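Local coordinates for protein pyridine nucleotide-disulphide oxidoreductase dimerisation region (Escherichia coli BL21, PDB 6KYY) that probably helps the bacterium withstand reactive chlorine stress, as an FAD-bound flavoprotein of the pyridine nucleotide-disulfide oxidoreductase family, at residues 127-132 with 293-298; 139-144 with 255-260; 259-264 with 278-283. One frame throughout, in Å; residues are numbered along the deposited sequence.

Interaction 1: residues 127-132 with 293-298; sequences GEKIFI and NIWAMG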
loop_
_atom_site.group_PDB
_atom_site.type_symbol
_atom_site.label_atom_id
_atom_site.label_comp_id
_atom_site.label_asym_id
_atom_site.label_seq_id
_atom_site.Cartn_x
_atom_site.Cartn_y
_atom_site.Cartn_z
ATOM N N GLY B 127 5.823 -43.180 1.759
ATOM C CA GLY B 127 6.615 -42.047 1.324
ATOM C C GLY B 127 8.097 -42.155 1.621
ATOM O O GLY B 127 8.494 -42.440 2.755
ATOM N N GLU B 128 8.926 -41.936 0.596
ATOM C CA GLU B 128 10.364 -41.821 0.817
ATOM C C GLU B 128 10.675 -40.651 1.740
ATOM O O GLU B 128 11.518 -40.762 2.639
ATOM C CB GLU B 128 11.088 -41.654 -0.519
ATOM C CG GLU B 128 11.586 -42.948 -1.137
ATOM C CD GLU B 128 11.960 -42.787 -2.598
ATOM O OE1 GLU B 128 12.317 -43.799 -3.237
ATOM O OE2 GLU B 128 11.897 -41.649 -3.108
ATOM N N LYS B 129 10.009 -39.519 1.524
ATOM C CA LYS B 129 10.051 -38.370 2.415
ATOM C C LYS B 129 8.623 -37.930 2.691
ATOM O O LYS B 129 7.765 -37.996 1.807
ATOM C CB LYS B 129 10.848 -37.205 1.809
ATOM C CG LYS B 129 12.115 -37.609 1.070
ATOM C CD LYS B 129 12.885 -36.381 0.609
ATOM C CE LYS B 129 14.268 -36.743 0.091
ATOM N NZ LYS B 129 14.583 -38.186 0.284
ATOM N N ILE B 130 8.364 -37.495 3.921
ATOM C CA ILE B 130 7.038 -37.043 4.326
ATOM C C ILE B 130 7.167 -35.669 4.966
ATOM O O ILE B 130 8.094 -35.418 5.742
ATOM C CB ILE B 130 6.358 -38.041 5.287
ATOM C CG1 ILE B 130 6.459 -39.465 4.734
ATOM C CG2 ILE B 130 4.903 -37.667 5.503
ATOM C CD1 ILE B 130 5.947 -40.531 5.673
ATOM N N PHE B 131 6.234 -34.777 4.637
ATOM C CA PHE B 131 6.278 -33.382 5.064
ATOM C C PHE B 131 4.977 -33.050 5.784
ATOM O O PHE B 131 3.904 -33.060 5.171
ATOM C CB PHE B 131 6.501 -32.455 3.869
ATOM C CG PHE B 131 7.676 -32.840 3.011
ATOM C CD1 PHE B 131 7.543 -33.793 2.013
ATOM C CD2 PHE B 131 8.913 -32.247 3.200
ATOM C CE1 PHE B 131 8.622 -34.149 1.226
ATOM C CE2 PHE B 131 9.996 -32.599 2.415
ATOM C CZ PHE B 131 9.850 -33.552 1.428
ATOM N N ILE B 132 5.075 -32.753 7.076
ATOM C CA ILE B 132 3.904 -32.447 7.892
ATOM C C ILE B 132 3.529 -30.982 7.690
ATOM O O ILE B 132 4.351 -30.085 7.900
ATOM C CB ILE B 132 4.170 -32.753 9.372
ATOM C CG1 ILE B 132 4.388 -34.254 9.572
ATOM C CG2 ILE B 132 3.022 -32.250 10.237
ATOM C CD1 ILE B 132 4.409 -34.684 11.025
ATOM N N ASN B 293 13.812 -38.213 7.438
ATOM C CA ASN B 293 13.004 -38.101 6.225
ATOM C C ASN B 293 11.583 -37.623 6.507
ATOM O O ASN B 293 10.687 -37.809 5.676
ATOM C CB ASN B 293 12.972 -39.420 5.444
ATOM C CG ASN B 293 14.333 -39.808 4.904
ATOM O OD1 ASN B 293 14.871 -39.147 4.015
ATOM N ND2 ASN B 293 14.897 -40.884 5.439
ATOM N N ILE B 294 11.354 -36.998 7.660
ATOM C CA ILE B 294 10.069 -36.394 7.993
ATOM C C ILE B 294 10.308 -34.924 8.306
ATOM O O ILE B 294 11.115 -34.591 9.183
ATOM C CB ILE B 294 9.384 -37.099 9.174
ATOM C CG1 ILE B 294 8.927 -38.507 8.775
ATOM C CG2 ILE B 294 8.222 -36.255 9.692
ATOM C CD1 ILE B 294 7.686 -38.537 7.914
ATOM N N TRP B 295 9.613 -34.048 7.588
ATOM C CA TRP B 295 9.688 -32.611 7.797
ATOM C C TRP B 295 8.382 -32.101 8.389
ATOM O O TRP B 295 7.337 -32.752 8.308
ATOM C CB TRP B 295 9.973 -31.872 6.484
ATOM C CG TRP B 295 11.380 -31.985 5.984
ATOM C CD1 TRP B 295 12.351 -31.031 6.054
ATOM C CD2 TRP B 295 11.966 -33.107 5.314
ATOM N NE1 TRP B 295 13.510 -31.492 5.478
ATOM C CE2 TRP B 295 13.300 -32.764 5.016
ATOM C CE3 TRP B 295 11.495 -34.370 4.941
ATOM C CZ2 TRP B 295 14.168 -33.638 4.364
ATOM C CZ3 TRP B 295 12.358 -35.233 4.292
ATOM C CH2 TRP B 295 13.679 -34.866 4.011
ATOM N N ALA B 296 8.452 -30.912 8.981
ATOM C CA ALA B 296 7.274 -30.204 9.463
ATOM C C ALA B 296 7.367 -28.754 9.018
ATOM O O ALA B 296 8.424 -28.128 9.144
ATOM C CB ALA B 296 7.147 -30.292 10.984
ATOM N N MET B 297 6.263 -28.226 8.495
ATOM C CA MET B 297 6.219 -26.864 7.992
ATOM C C MET B 297 4.942 -26.189 8.468
ATOM O O MET B 297 3.896 -26.828 8.599
ATOM C CB MET B 297 6.281 -26.824 6.459
ATOM C CG MET B 297 7.619 -27.231 5.866
ATOM S SD MET B 297 7.473 -27.691 4.130
ATOM C CE MET B 297 6.108 -28.846 4.204
ATOM N N GLY B 298 5.040 -24.891 8.725
ATOM C CA GLY B 298 3.875 -24.100 9.061
ATOM C C GLY B 298 3.576 -24.069 10.548
ATOM O O GLY B 298 4.419 -24.351 11.405
#

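Interaction 2: residues 139-144 with 255-260; sequences VVPPIP and IASGRQ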
loop_
_atom_site.group_PDB
_atom_site.type_symbol
_atom_site.label_atom_id
_atom_site.label_comp_id
_atom_site.label_asym_id
_atom_site.label_seq_id
_atom_site.Cartn_x
_atom_site.Cartn_y
_atom_site.Cartn_z
ATOM N N VAL B 139 -8.158 -23.078 19.835
ATOM C CA VAL B 139 -8.048 -23.407 21.251
ATOM C C VAL B 139 -9.372 -23.073 21.920
ATOM O O VAL B 139 -9.902 -21.967 21.752
ATOM C CB VAL B 139 -6.887 -22.641 21.907
ATOM C CG1 VAL B 139 -7.002 -22.687 23.424
ATOM C CG2 VAL B 139 -5.554 -23.209 21.455
ATOM N N VAL B 140 -9.915 -24.026 22.665
ATOM C CA VAL B 140 -11.181 -23.865 23.372
ATOM C C VAL B 140 -10.872 -23.724 24.859
ATOM O O VAL B 140 -10.347 -24.667 25.467
ATOM C CB VAL B 140 -12.131 -25.045 23.114
ATOM C CG1 VAL B 140 -13.523 -24.727 23.634
ATOM C CG2 VAL B 140 -12.172 -25.376 21.630
ATOM N N PRO B 141 -11.167 -22.580 25.480
ATOM C CA PRO B 141 -10.877 -22.431 26.904
ATOM C C PRO B 141 -11.761 -23.341 27.734
ATOM O O PRO B 141 -12.902 -23.647 27.345
ATOM C CB PRO B 141 -11.187 -20.946 27.175
ATOM C CG PRO B 141 -11.208 -20.293 25.825
ATOM C CD PRO B 141 -11.701 -21.344 24.888
ATOM N N PRO B 142 -11.282 -23.800 28.894
ATOM C CA PRO B 142 -12.070 -24.734 29.726
ATOM C C PRO B 142 -13.131 -24.017 30.553
ATOM O O PRO B 142 -13.056 -23.896 31.780
ATOM C CB PRO B 142 -10.991 -25.401 30.592
ATOM C CG PRO B 142 -9.692 -24.650 30.337
ATOM C CD PRO B 142 -10.005 -23.442 29.526
ATOM N N ILE B 143 -14.153 -23.524 29.869
ATOM C CA ILE B 143 -15.276 -22.825 30.489
ATOM C C ILE B 143 -16.522 -23.679 30.302
ATOM O O ILE B 143 -16.826 -24.067 29.169
ATOM C CB ILE B 143 -15.480 -21.422 29.887
ATOM C CG1 ILE B 143 -14.156 -20.656 29.867
ATOM C CG2 ILE B 143 -16.529 -20.651 30.672
ATOM C CD1 ILE B 143 -14.150 -19.466 28.933
ATOM N N PRO B 144 -17.257 -23.998 31.368
ATOM C CA PRO B 144 -18.413 -24.894 31.227
ATOM C C PRO B 144 -19.479 -24.312 30.311
ATOM O O PRO B 144 -19.754 -23.109 30.327
ATOM C CB PRO B 144 -18.930 -25.040 32.665
ATOM C CG PRO B 144 -17.790 -24.633 33.539
ATOM C CD PRO B 144 -17.006 -23.620 32.768
ATOM N N ILE B 255 -15.049 -17.098 19.945
ATOM C CA ILE B 255 -13.868 -17.527 20.687
ATOM C C ILE B 255 -12.635 -17.127 19.884
ATOM O O ILE B 255 -12.367 -17.687 18.818
ATOM C CB ILE B 255 -13.880 -19.036 20.957
ATOM C CG1 ILE B 255 -15.265 -19.499 21.411
ATOM C CG2 ILE B 255 -12.830 -19.396 21.996
ATOM C CD1 ILE B 255 -15.450 -21.000 21.327
ATOM N N ALA B 256 -11.888 -16.151 20.396
ATOM C CA ALA B 256 -10.618 -15.768 19.795
ATOM C C ALA B 256 -9.499 -15.954 20.809
ATOM O O ALA B 256 -8.822 -14.990 21.184
ATOM C CB ALA B 256 -10.664 -14.321 19.297
ATOM N N SER B 257 -9.303 -17.192 21.264
ATOM C CA SER B 257 -8.344 -17.508 22.314
ATOM C C SER B 257 -7.090 -18.181 21.763
ATOM O O SER B 257 -6.465 -18.997 22.445
ATOM C CB SER B 257 -8.997 -18.386 23.380
ATOM O OG SER B 257 -10.026 -17.683 24.055
ATOM N N GLY B 258 -6.715 -17.848 20.534
ATOM C CA GLY B 258 -5.498 -18.358 19.940
ATOM C C GLY B 258 -5.686 -19.709 19.270
ATOM O O GLY B 258 -6.661 -20.424 19.493
ATOM N N ARG B 259 -4.719 -20.050 18.423
ATOM C CA ARG B 259 -4.684 -21.329 17.733
ATOM C C ARG B 259 -3.450 -22.108 18.163
ATOM O O ARG B 259 -2.388 -21.531 18.415
ATOM C CB ARG B 259 -4.672 -21.148 16.212
ATOM C CG ARG B 259 -5.692 -20.156 15.694
ATOM C CD ARG B 259 -5.920 -20.354 14.209
ATOM N NE ARG B 259 -7.027 -21.267 13.942
ATOM C CZ ARG B 259 -7.027 -22.179 12.976
ATOM N NH1 ARG B 259 -5.974 -22.303 12.178
ATOM N NH2 ARG B 259 -8.080 -22.968 12.807
ATOM N N GLN B 260 -3.598 -23.425 18.246
ATOM C CA GLN B 260 -2.498 -24.297 18.617
ATOM C C GLN B 260 -2.329 -25.384 17.567
ATOM O O GLN B 260 -3.290 -25.741 16.877
ATOM C CB GLN B 260 -2.728 -24.932 19.997
ATOM C CG GLN B 260 -3.687 -26.109 20.009
ATOM C CD GLN B 260 -3.971 -26.603 21.412
ATOM O OE1 GLN B 260 -3.825 -25.863 22.385
ATOM N NE2 GLN B 260 -4.376 -27.863 21.525
#

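Interaction 3: residues 259-264 with 278-283; sequences RQPATA and RGATVV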
loop_
_atom_site.group_PDB
_atom_site.type_symbol
_atom_site.label_atom_id
_atom_site.label_comp_id
_atom_site.label_asym_id
_atom_site.label_seq_id
_atom_site.Cartn_x
_atom_site.Cartn_y
_atom_site.Cartn_z
ATOM N N ARG B 259 -4.719 -20.050 18.423
ATOM C CA ARG B 259 -4.684 -21.329 17.733
ATOM C C ARG B 259 -3.450 -22.108 18.163
ATOM O O ARG B 259 -2.388 -21.531 18.415
ATOM C CB ARG B 259 -4.672 -21.148 16.212
ATOM C CG ARG B 259 -5.692 -20.156 15.694
ATOM C CD ARG B 259 -5.920 -20.354 14.209
ATOM N NE ARG B 259 -7.027 -21.267 13.942
ATOM C CZ ARG B 259 -7.027 -22.179 12.976
ATOM N NH1 ARG B 259 -5.974 -22.303 12.178
ATOM N NH2 ARG B 259 -8.080 -22.968 12.807
ATOM N N GLN B 260 -3.598 -23.425 18.246
ATOM C CA GLN B 260 -2.498 -24.297 18.617
ATOM C C GLN B 260 -2.329 -25.384 17.567
ATOM O O GLN B 260 -3.290 -25.741 16.877
ATOM C CB GLN B 260 -2.728 -24.932 19.997
ATOM C CG GLN B 260 -3.687 -26.109 20.009
ATOM C CD GLN B 260 -3.971 -26.603 21.412
ATOM O OE1 GLN B 260 -3.825 -25.863 22.385
ATOM N NE2 GLN B 260 -4.376 -27.863 21.525
ATOM N N PRO B 261 -1.113 -25.910 17.411
ATOM C CA PRO B 261 -0.871 -26.932 16.385
ATOM C C PRO B 261 -1.824 -28.111 16.513
ATOM O O PRO B 261 -2.185 -28.531 17.615
ATOM C CB PRO B 261 0.579 -27.350 16.646
ATOM C CG PRO B 261 1.203 -26.144 17.251
ATOM C CD PRO B 261 0.133 -25.486 18.074
ATOM N N ALA B 262 -2.241 -28.637 15.364
ATOM C CA ALA B 262 -3.148 -29.780 15.294
ATOM C C ALA B 262 -2.314 -31.020 14.987
ATOM O O ALA B 262 -1.928 -31.255 13.839
ATOM C CB ALA B 262 -4.229 -29.554 14.241
ATOM N N THR B 263 -2.036 -31.811 16.022
ATOM C CA THR B 263 -1.219 -33.011 15.886
ATOM C C THR B 263 -1.830 -34.260 16.500
ATOM O O THR B 263 -1.410 -35.363 16.128
ATOM C CB THR B 263 0.163 -32.799 16.523
ATOM O OG1 THR B 263 0.020 -32.049 17.737
ATOM C CG2 THR B 263 1.076 -32.055 15.576
ATOM N N ALA B 264 -2.791 -34.133 17.417
ATOM C CA ALA B 264 -3.306 -35.298 18.132
ATOM C C ALA B 264 -3.874 -36.336 17.171
ATOM O O ALA B 264 -3.584 -37.532 17.288
ATOM C CB ALA B 264 -4.366 -34.864 19.144
ATOM N N ARG B 278 2.283 -27.963 24.079
ATOM C CA ARG B 278 1.324 -27.226 23.264
ATOM C C ARG B 278 0.704 -28.117 22.195
ATOM O O ARG B 278 -0.439 -27.890 21.784
ATOM C CB ARG B 278 2.008 -26.017 22.621
ATOM C CG ARG B 278 1.085 -25.117 21.813
ATOM C CD ARG B 278 0.578 -23.952 22.647
ATOM N NE ARG B 278 -0.322 -23.086 21.890
ATOM C CZ ARG B 278 -0.280 -21.758 21.918
ATOM N NH1 ARG B 278 0.620 -21.136 22.667
ATOM N NH2 ARG B 278 -1.138 -21.050 21.196
ATOM N N GLY B 279 1.430 -29.141 21.757
ATOM C CA GLY B 279 1.019 -29.978 20.652
ATOM C C GLY B 279 1.845 -29.813 19.396
ATOM O O GLY B 279 1.496 -30.402 18.366
ATOM N N ALA B 280 2.930 -29.047 19.451
ATOM C CA ALA B 280 3.713 -28.703 18.276
ATOM C C ALA B 280 4.803 -29.731 18.012
ATOM O O ALA B 280 5.359 -30.332 18.935
ATOM C CB ALA B 280 4.346 -27.322 18.439
ATOM N N THR B 281 5.109 -29.919 16.733
ATOM C CA THR B 281 6.212 -30.777 16.323
ATOM C C THR B 281 7.529 -30.025 16.467
ATOM O O THR B 281 7.659 -28.890 15.997
ATOM C CB THR B 281 6.020 -31.231 14.877
ATOM O OG1 THR B 281 6.181 -30.107 14.004
ATOM C CG2 THR B 281 4.631 -31.815 14.682
ATOM N N VAL B 282 8.504 -30.653 17.119
ATOM C CA VAL B 282 9.814 -30.036 17.299
ATOM C C VAL B 282 10.615 -30.185 16.011
ATOM O O VAL B 282 10.547 -31.217 15.330
ATOM C CB VAL B 282 10.542 -30.650 18.512
ATOM C CG1 VAL B 282 9.605 -30.704 19.712
ATOM C CG2 VAL B 282 11.076 -32.038 18.197
ATOM N N VAL B 283 11.361 -29.137 15.654
ATOM C CA VAL B 283 12.014 -29.061 14.353
ATOM C C VAL B 283 13.378 -28.397 14.480
ATOM O O VAL B 283 13.662 -27.669 15.434
ATOM C CB VAL B 283 11.157 -28.296 13.320
ATOM C CG1 VAL B 283 10.103 -29.208 12.723
ATOM C CG2 VAL B 283 10.514 -27.078 13.964
#

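Interaction 1: residues 127-132 with 293-298
F131 and W295 form the apolar centre, two rings leaving the same face of a pair of parallel strands. CE2 of F131 lies over one face of the indole near its rim, 3.4 Å from CE3 of W295. The planes are only 24° apart, yet the rings are slid so far that they barely overlap. CE of M297 reaches CB of F131 at 3.6 Å because the methionine chain folds back at its last torsion (chi3 -50°). Along the outer end of the indole runs K129, its CB 3.5 Å from CZ3 of W295. On the opposite face, I130, I132, I294 and A296 make a second aliphatic layer, with CB of I132 4.2 Å from CB of A296.

Between the layers runs the backbone ladder: I130 N gives to N293 O (2.9 Å), W295 N to I130 O, I132 N to W295 O and M297 N to I132 O. I130 O also sits at the edge of the indole, in its plane. At the solvent end NZ of K129 and OD1 of N293 are neighbours at 3.9 Å, too far apart for a hydrogen bond.

Strand 10-16 forms backbone hydrogen bonds with F131, through V14 and I16, so in this Rossmann-type FAD domain strand 130-132 is bonded on both edges. The chemistry implies a register set by main-chain bonds and a greasy interior made by side chains, which together carry the chain to G298, where it touches FAD.

Interaction 2: residues 139-144 with 255-260
V139 meets G258 and Q260 at the end of a two-stranded antiparallel ribbon, strands 136-138 and 259-261, beside the end of strand 252-255, which belongs to the five-stranded parallel sheet. The ribbon is consistent with the two-stranded linker between the FAD and pyridine nucleotide domains in this family.

The close part is built round V139. Its N gives the one hydrogen bond of the contact, to G258 O at 3.1 Å and in the carbonyl plane; G258 itself, exposed, is the open rim of this part. With CG1 anti to the backbone N (chi1 165°), CG2 is turned to Q260, whose extended side chain crosses the valine at about a right angle and brings OE1 within 3.3 Å of CG2 of V139. CD of P141 reaches CG2 of I255, the buried last residue of strand 252-255, at 3.7 Å, the two side chains crossing at a slant. R259 leaves its backbone away from 139-144; its side chain touches FAD and packs on T49 and I53 of helix 49-53.

The other side is looser. V140 points away from the contact, and past P141 the chain swings off through an inverse gamma turn centred on P142, with I143 N bonding to P141 O; this end reaches nothing in 255-260.

OG of S257, weakly hydrogen-bonded to L171 O, is 3.4 Å from CG of P141.

Interaction 3: residues 259-264 with 278-283
P261 packs on A280 where strand 259-261, half of a two-stranded antiparallel ribbon with 136-138, is overlaid by the irregular loop 278-283. No strand pairing joins the two parts.

Packing carries the middle. CG of P261 lies 3.6 Å from CB of A280, and CB of the same proline makes a van der Waals contact with the G279 carbonyl, 3.6 Å from its O. Further along, CG2 of T263 meets CG2 of T281 at 3.7 Å, the two threonines crossing at a slant. R278 adds its aliphatic part: chi1 (-176°), which puts CG anti to the main-chain N, sets CG 3.9 Å from CD of P261, and the bend at chi2 then turns the rest of the chain toward the strand. There CB of Q260 comes to the edge of the guanidinium, in its plane, 3.6 Å from NE of R278.

Polar contact between the two segments rests on R259 O, which takes hydrogen bonds from both R278 and NE2 of Q305. R259 starts its side chain away from the loop, and that side chain touches FAD. Within the loop, OD1 of N276 accepts a hydrogen bond from A280 N, and the hydroxyl of T281 is engaged with V300 O.

The arginine bond itself is bent, with an angle of 136° at the hydrogen: NH2 of R278 stands 3.1 Å from R259 O, 50° above the carbonyl plane.

From the N terminus, segment 127-132 comes first and waits until 293-298 to close interaction 1, the longest loop of the three. Within that span, 139-144 meets 255-260 to close interaction 2, and 259-264 meets 278-283 to close the short loop of interaction 3. The last two share R259 and Q260, so strand 259-261 takes both partners, 139-144 near its start and loop 278-283 from R259 on to P261. Interactions 1 and 3 also touch directly, CB of A296 lying near OG1 of T281 and CG1 of V283. The set thus runs from the FAD-domain sheet through the irregular loop to the ribbon beside the five-stranded parallel sheet.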